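Local coordinates for EtuB protein (PDB 3IO0) that probably forms part of the shell of a bacterial microcompartment associated with ethanol utilisation, assembling as a trimer of tandem-domain subunits, at residues A[152-157]-A[187-192]. Numbering follows the deposited sequence.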
loop_
_atom_site.group_PDB
_atom_site.type_symbol
_atom_site.label_atom_id
_atom_site.label_comp_id
_atom_site.label_asym_id
_atom_site.label_seq_id
_atom_site.Cartn_x
_atom_site.Cartn_y
_atom_site.Cartn_z
ATOM N N ALA A 152 -14.429 -3.367 -3.963
ATOM C CA ALA A 152 -13.949 -2.725 -2.754
ATOM C C ALA A 152 -15.118 -1.974 -2.159
ATOM O O ALA A 152 -15.903 -1.391 -2.898
ATOM C CB ALA A 152 -12.826 -1.767 -3.069
ATOM N N PRO A 153 -15.244 -1.973 -0.823
ATOM C CA PRO A 153 -14.376 -2.648 0.127
ATOM C C PRO A 153 -14.541 -4.144 0.013
ATOM O O PRO A 153 -15.560 -4.621 -0.510
ATOM C CB PRO A 153 -14.893 -2.160 1.479
ATOM C CG PRO A 153 -16.297 -1.813 1.237
ATOM C CD PRO A 153 -16.325 -1.245 -0.144
ATOM N N ALA A 154 -13.546 -4.872 0.513
ATOM C CA ALA A 154 -13.435 -6.317 0.302
ATOM C C ALA A 154 -14.737 -7.092 0.533
ATOM O O ALA A 154 -14.982 -8.100 -0.127
ATOM C CB ALA A 154 -12.311 -6.884 1.150
ATOM N N GLY A 155 -15.568 -6.624 1.454
ATOM C CA GLY A 155 -16.790 -7.341 1.775
ATOM C C GLY A 155 -17.674 -7.573 0.560
ATOM O O GLY A 155 -18.188 -8.681 0.343
ATOM N N VAL A 156 -17.842 -6.514 -0.230
ATOM C CA VAL A 156 -18.596 -6.561 -1.472
ATOM C C VAL A 156 -17.977 -7.604 -2.392
ATOM O O VAL A 156 -18.684 -8.387 -3.023
ATOM C CB VAL A 156 -18.587 -5.197 -2.163
ATOM C CG1 VAL A 156 -19.629 -5.154 -3.271
ATOM C CG2 VAL A 156 -18.852 -4.088 -1.146
ATOM N N GLY A 157 -16.649 -7.618 -2.436
ATOM C CA GLY A 157 -15.901 -8.641 -3.146
ATOM C C GLY A 157 -16.316 -10.060 -2.814
ATOM O O GLY A 157 -16.410 -10.880 -3.722
ATOM N N ASN A 187 -8.134 -3.102 -0.759
ATOM C CA ASN A 187 -9.325 -3.427 0.012
ATOM C C ASN A 187 -10.335 -4.183 -0.853
ATOM O O ASN A 187 -11.464 -3.737 -1.043
ATOM C CB ASN A 187 -9.934 -2.178 0.645
ATOM C CG ASN A 187 -10.785 -2.497 1.858
ATOM O OD1 ASN A 187 -11.430 -3.549 1.930
ATOM N ND2 ASN A 187 -10.802 -1.585 2.820
ATOM N N GLU A 188 -9.913 -5.337 -1.364
ATOM C CA GLU A 188 -10.721 -6.112 -2.296
ATOM C C GLU A 188 -10.737 -7.589 -1.948
ATOM O O GLU A 188 -9.797 -8.103 -1.333
ATOM C CB GLU A 188 -10.154 -5.998 -3.709
ATOM C CG GLU A 188 -10.041 -4.602 -4.289
ATOM C CD GLU A 188 -9.071 -4.562 -5.455
ATOM O OE1 GLU A 188 -8.039 -5.267 -5.396
ATOM O OE2 GLU A 188 -9.330 -3.831 -6.436
ATOM N N ILE A 189 -11.811 -8.267 -2.351
ATOM C CA ILE A 189 -11.769 -9.717 -2.576
ATOM C C ILE A 189 -11.769 -9.950 -4.086
ATOM O O ILE A 189 -12.646 -9.456 -4.792
ATOM C CB ILE A 189 -12.942 -10.472 -1.899
ATOM C CG1 ILE A 189 -12.765 -10.490 -0.379
ATOM C CG2 ILE A 189 -13.068 -11.891 -2.444
ATOM C CD1 ILE A 189 -11.668 -11.403 0.109
ATOM N N LEU A 190 -10.762 -10.672 -4.573
ATOM C CA LEU A 190 -10.657 -11.007 -5.993
ATOM C C LEU A 190 -10.853 -12.495 -6.237
ATOM O O LEU A 190 -10.383 -13.329 -5.466
ATOM C CB LEU A 190 -9.315 -10.555 -6.567
ATOM C CG LEU A 190 -9.025 -10.861 -8.041
ATOM C CD1 LEU A 190 -8.489 -9.630 -8.774
ATOM C CD2 LEU A 190 -8.087 -12.038 -8.175
ATOM N N ILE A 191 -11.551 -12.813 -7.318
ATOM C CA ILE A 191 -11.795 -14.190 -7.707
ATOM C C ILE A 191 -11.472 -14.316 -9.181
ATOM O O ILE A 191 -11.663 -13.380 -9.959
ATOM C CB ILE A 191 -13.241 -14.651 -7.294
ATOM C CG1 ILE A 191 -13.175 -15.256 -5.911
ATOM C CG2 ILE A 191 -13.863 -15.700 -8.202
ATOM C CD1 ILE A 191 -11.930 -16.029 -5.685
ATOM N N THR A 192 -10.941 -15.467 -9.548
ATOM C CA THR A 192 -10.572 -15.727 -10.914
ATOM C C THR A 192 -11.181 -17.053 -11.311
ATOM O O THR A 192 -11.097 -18.035 -10.569
ATOM C CB THR A 192 -9.062 -15.681 -11.055
ATOM O OG1 THR A 192 -8.715 -14.464 -11.712
ATOM C CG2 THR A 192 -8.529 -16.839 -11.836
#
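Asn187, which precedes Glu188 and Ile189 on the way into strand 189-195, reaches across to segment 152-157, where its OD1 accepts the backbone N-H of Ala154 (N to OD1 2.9 Å). The bond is almost straight at the hydrogen, 175°, but the N-H comes from above the amide plane, 36° out of it. A chi1 of -157° swings the amide away from the backbone N of Asn187 and sets it beside Pro153, which follows a cis peptide bond after Ala152, where the chain passes from strand 145-152 to helix 154-167. Packing is close here: the CA atoms of Ala154 and Glu188 pair in register at 3.8 Å, and the backbone carbonyl of Asn187 lies against Ala152 and Pro153. Further along, Ile189 lays CG1 beside Ala154 CB (3.9 Å) and sets CG2 against the carbonyl of Gly157. Beyond Ile189 the two segments diverge. All seven touching residues are nevertheless buried, and Phe85 of the second subunit packs on Ala154 and Ile189. Asn187 ND2 donates to Asp75 OD2 and Ala45 O of that subunit; one buried amide thus ties segment 152-157 of this BMC domain to the trimer interface.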